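Serine-repeat antigen protein (Plasmodium falciparum, PDB 3CH3) is a papain-family, protease-like malaria antigen that carries a serine in place of the usual active-site cysteine and may act as a hydrolase. Local coordinates at residues 25-30 with 223-228; 31-36 with 198-203. All blocks are in the same frame, centred on the assembly; numbering follows the deposited sequence.

Contact 1 (25-30 with 223-228); sequences EDQGNC and RNSWGP. With 2HP (dihydrogenphosphate ion), chain C.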
loop_
_atom_site.group_PDB
_atom_site.type_symbol
_atom_site.label_atom_id
_atom_site.label_comp_id
_atom_site.label_asym_id
_atom_site.label_seq_id
_atom_site.Cartn_x
_atom_site.Cartn_y
_atom_site.Cartn_z
ATOM N N GLU A 25 8.292 -3.989 -5.230
ATOM C CA GLU A 25 8.400 -5.444 -5.193
ATOM C C GLU A 25 7.429 -6.123 -6.155
ATOM O O GLU A 25 6.587 -5.468 -6.748
ATOM C CB GLU A 25 8.183 -5.948 -3.764
ATOM C CG GLU A 25 9.183 -5.341 -2.805
ATOM C CD GLU A 25 9.098 -5.892 -1.393
ATOM O OE1 GLU A 25 8.937 -7.123 -1.219
ATOM O OE2 GLU A 25 9.202 -5.086 -0.450
ATOM N N ASP A 26 7.582 -7.436 -6.335
ATOM C CA ASP A 26 6.670 -8.186 -7.210
ATOM C C ASP A 26 6.095 -9.345 -6.438
ATOM O O ASP A 26 6.827 -10.250 -6.005
ATOM C CB ASP A 26 7.406 -8.649 -8.496
ATOM C CG ASP A 26 6.469 -9.286 -9.556
ATOM O OD1 ASP A 26 5.271 -9.518 -9.281
ATOM O OD2 ASP A 26 6.941 -9.568 -10.693
ATOM N N GLN A 27 4.777 -9.332 -6.277
ATOM C CA GLN A 27 4.076 -10.417 -5.624
ATOM C C GLN A 27 4.119 -11.752 -6.424
ATOM O O GLN A 27 3.766 -12.796 -5.884
ATOM C CB GLN A 27 2.632 -10.016 -5.343
ATOM C CG GLN A 27 1.762 -9.916 -6.605
ATOM C CD GLN A 27 0.427 -9.309 -6.309
ATOM O OE1 GLN A 27 0.297 -8.083 -6.187
ATOM N NE2 GLN A 27 -0.593 -10.156 -6.215
ATOM N N GLY A 28 4.472 -11.677 -7.707
ATOM C CA GLY A 28 4.512 -12.881 -8.549
ATOM C C GLY A 28 3.092 -13.337 -8.847
ATOM O O GLY A 28 2.143 -12.531 -8.874
ATOM N N ASN A 29 2.943 -14.647 -9.049
ATOM C CA ASN A 29 1.686 -15.206 -9.490
ATOM C C ASN A 29 0.868 -15.773 -8.332
ATOM O O ASN A 29 0.307 -16.855 -8.473
ATOM C CB ASN A 29 1.933 -16.279 -10.571
ATOM C CG ASN A 29 0.794 -16.378 -11.561
ATOM O OD1 ASN A 29 -0.001 -15.441 -11.697
ATOM N ND2 ASN A 29 0.701 -17.491 -12.253
ATOM N N CYS A 30 0.903 -15.107 -7.170
ATOM C CA CYS A 30 0.036 -15.415 -6.012
ATOM C C CYS A 30 -0.782 -14.184 -5.637
ATOM O O CYS A 30 -0.413 -13.071 -5.991
ATOM C CB CYS A 30 0.842 -15.835 -4.753
ATOM S SG CYS A 30 1.706 -17.451 -4.831
ATOM N N ARG A 223 1.331 3.068 -5.732
ATOM C CA ARG A 223 2.384 2.063 -5.789
ATOM C C ARG A 223 1.715 0.727 -5.981
ATOM O O ARG A 223 0.792 0.410 -5.251
ATOM C CB ARG A 223 3.128 2.016 -4.455
ATOM C CG ARG A 223 4.175 0.895 -4.343
ATOM C CD ARG A 223 4.924 1.044 -3.028
ATOM N NE ARG A 223 5.748 -0.122 -2.633
ATOM C CZ ARG A 223 7.079 -0.163 -2.678
ATOM N NH1 ARG A 223 7.775 0.863 -3.163
ATOM N NH2 ARG A 223 7.728 -1.248 -2.229
ATOM N N ASN A 224 2.209 -0.064 -6.925
ATOM C CA ASN A 224 1.685 -1.413 -7.081
ATOM C C ASN A 224 2.800 -2.424 -6.715
ATOM O O ASN A 224 3.991 -2.044 -6.555
ATOM C CB ASN A 224 1.240 -1.581 -8.561
ATOM C CG ASN A 224 0.134 -2.626 -8.755
ATOM O OD1 ASN A 224 -0.119 -3.454 -7.881
ATOM N ND2 ASN A 224 -0.473 -2.632 -9.968
ATOM N N SER A 225 2.434 -3.705 -6.655
ATOM C CA SER A 225 3.387 -4.800 -6.322
ATOM C C SER A 225 3.477 -5.806 -7.477
ATOM O O SER A 225 3.422 -7.038 -7.258
ATOM C CB SER A 225 2.961 -5.500 -5.012
ATOM O OG SER A 225 1.600 -5.926 -5.085
ATOM N N TRP A 226 3.596 -5.264 -8.688
ATOM C CA TRP A 226 3.759 -6.050 -9.925
ATOM C C TRP A 226 5.155 -5.855 -10.516
ATOM O O TRP A 226 5.403 -6.106 -11.727
ATOM C CB TRP A 226 2.653 -5.726 -10.954
ATOM C CG TRP A 226 1.298 -6.181 -10.578
ATOM C CD1 TRP A 226 0.944 -7.055 -9.560
ATOM C CD2 TRP A 226 0.096 -5.774 -11.201
ATOM N NE1 TRP A 226 -0.441 -7.191 -9.514
ATOM C CE2 TRP A 226 -0.980 -6.418 -10.521
ATOM C CE3 TRP A 226 -0.183 -4.941 -12.302
ATOM C CZ2 TRP A 226 -2.313 -6.221 -10.882
ATOM C CZ3 TRP A 226 -1.518 -4.723 -12.651
ATOM C CH2 TRP A 226 -2.560 -5.364 -11.949
ATOM N N GLY A 227 6.105 -5.493 -9.652
ATOM C CA GLY A 227 7.495 -5.305 -10.108
ATOM C C GLY A 227 7.729 -3.923 -10.703
ATOM O O GLY A 227 6.753 -3.179 -11.036
ATOM N N PRO A 228 9.020 -3.562 -10.847
ATOM C CA PRO A 228 9.369 -2.222 -11.311
ATOM C C PRO A 228 9.281 -2.073 -12.823
ATOM O O PRO A 228 9.476 -0.967 -13.343
ATOM C CB PRO A 228 10.829 -2.076 -10.856
ATOM C CG PRO A 228 11.397 -3.486 -11.021
ATOM C CD PRO A 228 10.229 -4.388 -10.570
HETATM P P 2HP C . -4.334 -10.284 -5.679
HETATM O O1 2HP C . -3.876 -11.032 -6.944
HETATM O O2 2HP C . -3.261 -9.968 -4.692
HETATM O O3 2HP C . -5.154 -8.857 -6.306
HETATM O O4 2HP C . -5.458 -11.374 -4.822
HETATM O O HOH W 1 5.970 -2.890 -4.707
HETATM O O HOH W 2 7.632 -2.980 0.307
#

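Contact 2 (31-36 with 198-203); sequences DTSWIF and DHAVNI. With 2HP (dihydrogenphosphate ion), chain C.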
loop_
_atom_site.group_PDB
_atom_site.type_symbol
_atom_site.label_atom_id
_atom_site.label_comp_id
_atom_site.label_asym_id
_atom_site.label_seq_id
_atom_site.Cartn_x
_atom_site.Cartn_y
_atom_site.Cartn_z
ATOM N N ASP A 31 -1.887 -14.415 -4.919
ATOM C CA ASP A 31 -2.831 -13.364 -4.601
ATOM C C ASP A 31 -2.403 -12.752 -3.295
ATOM O O ASP A 31 -3.149 -12.761 -2.332
ATOM C CB ASP A 31 -4.244 -13.944 -4.508
ATOM C CG ASP A 31 -4.731 -14.528 -5.831
ATOM O OD1 ASP A 31 -4.071 -14.333 -6.887
ATOM O OD2 ASP A 31 -5.786 -15.202 -5.812
ATOM N N THR A 32 -1.212 -12.194 -3.264
ATOM C CA THR A 32 -0.655 -11.721 -1.987
ATOM C C THR A 32 -0.501 -10.212 -1.908
ATOM O O THR A 32 0.270 -9.693 -1.068
ATOM C CB THR A 32 0.700 -12.394 -1.694
ATOM O OG1 THR A 32 1.567 -12.257 -2.832
ATOM C CG2 THR A 32 0.489 -13.915 -1.366
ATOM N N SER A 33 -1.237 -9.477 -2.750
ATOM C CA SER A 33 -1.139 -7.998 -2.689
ATOM C C SER A 33 -1.506 -7.460 -1.302
ATOM O O SER A 33 -0.970 -6.433 -0.868
ATOM C CB SER A 33 -2.020 -7.334 -3.743
ATOM O OG SER A 33 -3.414 -7.479 -3.495
ATOM N N TRP A 34 -2.396 -8.160 -0.611
ATOM C CA TRP A 34 -2.790 -7.770 0.770
ATOM C C TRP A 34 -1.534 -7.684 1.660
ATOM O O TRP A 34 -1.442 -6.791 2.482
ATOM C CB TRP A 34 -3.817 -8.739 1.358
ATOM C CG TRP A 34 -3.334 -10.136 1.597
ATOM C CD1 TRP A 34 -3.257 -11.151 0.678
ATOM C CD2 TRP A 34 -2.893 -10.697 2.852
ATOM N NE1 TRP A 34 -2.788 -12.301 1.276
ATOM C CE2 TRP A 34 -2.552 -12.051 2.605
ATOM C CE3 TRP A 34 -2.730 -10.180 4.147
ATOM C CZ2 TRP A 34 -2.081 -12.904 3.621
ATOM C CZ3 TRP A 34 -2.240 -11.039 5.168
ATOM C CH2 TRP A 34 -1.929 -12.377 4.893
ATOM N N ILE A 35 -0.552 -8.568 1.435
ATOM C CA ILE A 35 0.696 -8.559 2.245
ATOM C C ILE A 35 1.601 -7.398 1.832
ATOM O O ILE A 35 2.098 -6.660 2.684
ATOM C CB ILE A 35 1.482 -9.903 2.119
ATOM C CG1 ILE A 35 0.537 -11.058 2.491
ATOM C CG2 ILE A 35 2.705 -9.890 3.061
ATOM C CD1 ILE A 35 1.144 -12.540 2.385
ATOM N N PHE A 36 1.832 -7.269 0.529
ATOM C CA PHE A 36 2.698 -6.200 0.024
ATOM C C PHE A 36 2.171 -4.816 0.397
ATOM O O PHE A 36 2.937 -3.959 0.879
ATOM C CB PHE A 36 2.953 -6.397 -1.498
ATOM C CG PHE A 36 3.821 -7.598 -1.757
ATOM C CD1 PHE A 36 3.252 -8.849 -1.964
ATOM C CD2 PHE A 36 5.211 -7.490 -1.661
ATOM C CE1 PHE A 36 4.076 -10.001 -2.140
ATOM C CE2 PHE A 36 6.029 -8.612 -1.822
ATOM C CZ PHE A 36 5.459 -9.867 -2.058
ATOM N N ASP A 198 -10.568 -5.981 -5.629
ATOM C CA ASP A 198 -9.928 -7.289 -5.497
ATOM C C ASP A 198 -8.396 -7.244 -5.323
ATOM O O ASP A 198 -7.744 -8.308 -5.221
ATOM C CB ASP A 198 -10.338 -8.210 -6.676
ATOM C CG ASP A 198 -9.829 -7.714 -8.036
ATOM O OD1 ASP A 198 -9.016 -6.767 -8.081
ATOM O OD2 ASP A 198 -10.247 -8.294 -9.049
ATOM N N HIS A 199 -7.817 -6.043 -5.296
ATOM C CA HIS A 199 -6.336 -5.911 -5.359
ATOM C C HIS A 199 -5.889 -4.724 -4.493
ATOM O O HIS A 199 -6.385 -3.594 -4.657
ATOM C CB HIS A 199 -5.915 -5.681 -6.805
ATOM C CG HIS A 199 -4.435 -5.549 -6.983
ATOM N ND1 HIS A 199 -3.560 -6.601 -6.779
ATOM C CD2 HIS A 199 -3.681 -4.487 -7.332
ATOM C CE1 HIS A 199 -2.326 -6.182 -7.004
ATOM N NE2 HIS A 199 -2.372 -4.905 -7.355
ATOM N N ALA A 200 -4.943 -4.975 -3.598
ATOM C CA ALA A 200 -4.434 -3.940 -2.685
ATOM C C ALA A 200 -3.236 -3.228 -3.309
ATOM O O ALA A 200 -2.336 -3.866 -3.882
ATOM C CB ALA A 200 -4.059 -4.553 -1.304
ATOM N N VAL A 201 -3.252 -1.915 -3.192
ATOM C CA VAL A 201 -2.167 -1.046 -3.660
ATOM C C VAL A 201 -1.902 -0.038 -2.534
ATOM O O VAL A 201 -2.530 -0.118 -1.481
ATOM C CB VAL A 201 -2.553 -0.325 -4.989
ATOM C CG1 VAL A 201 -2.713 -1.403 -6.120
ATOM C CG2 VAL A 201 -3.814 0.642 -4.825
ATOM N N ASN A 202 -1.000 0.910 -2.747
ATOM C CA ASN A 202 -0.834 1.987 -1.761
ATOM C C ASN A 202 -0.952 3.326 -2.482
ATOM O O ASN A 202 -0.388 3.478 -3.567
ATOM C CB ASN A 202 0.557 1.911 -1.114
ATOM C CG ASN A 202 0.699 0.666 -0.254
ATOM O OD1 ASN A 202 0.202 0.586 0.895
ATOM N ND2 ASN A 202 1.329 -0.317 -0.816
ATOM N N ILE A 203 -1.586 4.303 -1.862
ATOM C CA ILE A 203 -1.471 5.673 -2.363
ATOM C C ILE A 203 -0.303 6.275 -1.605
ATOM O O ILE A 203 -0.265 6.192 -0.353
ATOM C CB ILE A 203 -2.757 6.471 -2.122
ATOM C CG1 ILE A 203 -3.901 5.855 -2.996
ATOM C CG2 ILE A 203 -2.543 7.986 -2.469
ATOM C CD1 ILE A 203 -5.306 6.435 -2.689
HETATM P P 2HP C . -4.334 -10.284 -5.679
HETATM O O1 2HP C . -3.876 -11.032 -6.944
HETATM O O2 2HP C . -3.261 -9.968 -4.692
HETATM O O3 2HP C . -5.154 -8.857 -6.306
HETATM O O4 2HP C . -5.458 -11.374 -4.822
#

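Contact 1 (25-30 with 223-228)
Gln-27 and Ser-225 meet through both backbone and side chain. The amide N of Gln-27 gives a nearly straight hydrogen bond to Ser-225 O, 2.8 Å with an angle of 175° at the hydrogen. One step further out, Ser-225 OG donates to Gln-27 OE1, also at 2.8 Å. Ser-225 OG sits between its own backbone N and carbonyl carbon, and Gln-27 CG takes the matching place on its residue (chi1 71°). From there the Gln-27 chain runs extended past Ser-225 O and alongside the Trp-226 indole. The two side chains point the same way, with amide and ring planes 57° apart. Gln-27 CD lies at the edge of the indole, in its plane, and Gln-27 OE1 is 3.5 Å from Trp-226 NE1. One face of the indole takes the amide of Asn-224, a partner of His-199. The backbones form a single bridge at Asp-26 and Trp-226, completed by the hydrogen bond from Gly-227 N to Glu-25 O. Asp-26 CB packs 3.6 Å from Gly-227 N, while its OD1 accepts from Gly-28 N in an Asx turn. At the far end two waters join Glu-25 to the other segment, one through its backbone N to Asn-224 O and one, weakly on the arginine side, through OE2 to Arg-223 NH2. The carboxylate has its salt bridges with Lys-39 and Lys-55, and Arg-223 NH2 bonds Gln-23 O. The Gln-27 amide is gripped at both ends. One N-H of NE2 is directed to phosphate O2 while the other is spent on Cys-30 O, in the amide plane. With OE1 taken by Ser-225, its rotation is fixed, consistent with the oxyanion-hole glutamine of papain-like enzymes.

Contact 2 (31-36 with 198-203)
Ser-33 reaches from the start of helix 33-48 to His-199 and Ala-200 at the start of strand 199-210. Ser-33 CB points toward the strand and lies 3.5 Å from His-199 CE1. The next atom, OG, is set between the backbone N and the carbonyl carbon (chi1 69°), which carries it to the strand and the bound phosphate together. There Ser-33 OG accepts a hydrogen bond from Ala-200 N, 2.9 Å long with an angle of 166° at the hydrogen. Ser-33 OG also donates to O2 of the phosphate (2HP), with 2.8 Å between Ser-33 OG and 2HP O2. The hydroxyl is therefore used as acceptor and donor at once. The same O2 accepts from Ser-33 N, so one residue grips this oxygen with both its backbone and its side chain. The His-199 ring approaches the phosphate from the strand side. With CG anti to the backbone N (chi1 -179°), the ring swings back toward the helix, although CB itself points away from it. His-199 ND1 donates to 2HP O3 at 2.8 Å, and this oxygen lies near the ring plane at its edge. Ser-33 OG stands obliquely to the same ring, 3.4 Å from His-199 ND1. The other ring nitrogen, NE2, bonds Asn-224 OD1, which helps hold the imidazole in this orientation. Next to the hydroxyl, the methyl of Ala-200 fits against the first turn of the helix, with Ala-200 CB 3.6 Å from Ser-33 O. Asp-198 and His-199 both face Ile-173 in a classic beta bulge just where the strand begins. A nucleophile position at the head of the long helix, opposite a histidine backed by an asparagine, is the active-site layout of the papain fold. Here the helix residue is the noncanonical serine.

In the fold
The two contacts lie side by side, their centres about 9 Å apart, and both touch the same phosphate. Along the chain, 25-30 runs directly into 31-36 and helix 33-48. Strand 199-210 follows much later, then its antiparallel neighbour 216-223 leads into 223-228, so contact 2 is nested within the loop closed by contact 1. Sheet pairing ties them at Arg-223 N to Asn-202 O. Trp-226 packs on the His-199 ring. The mainly helical domain, with helix 33-48, and the sheet domain of a papain-like fold thus meet at one cleft with glutamine, serine, histidine and asparagine gathered there.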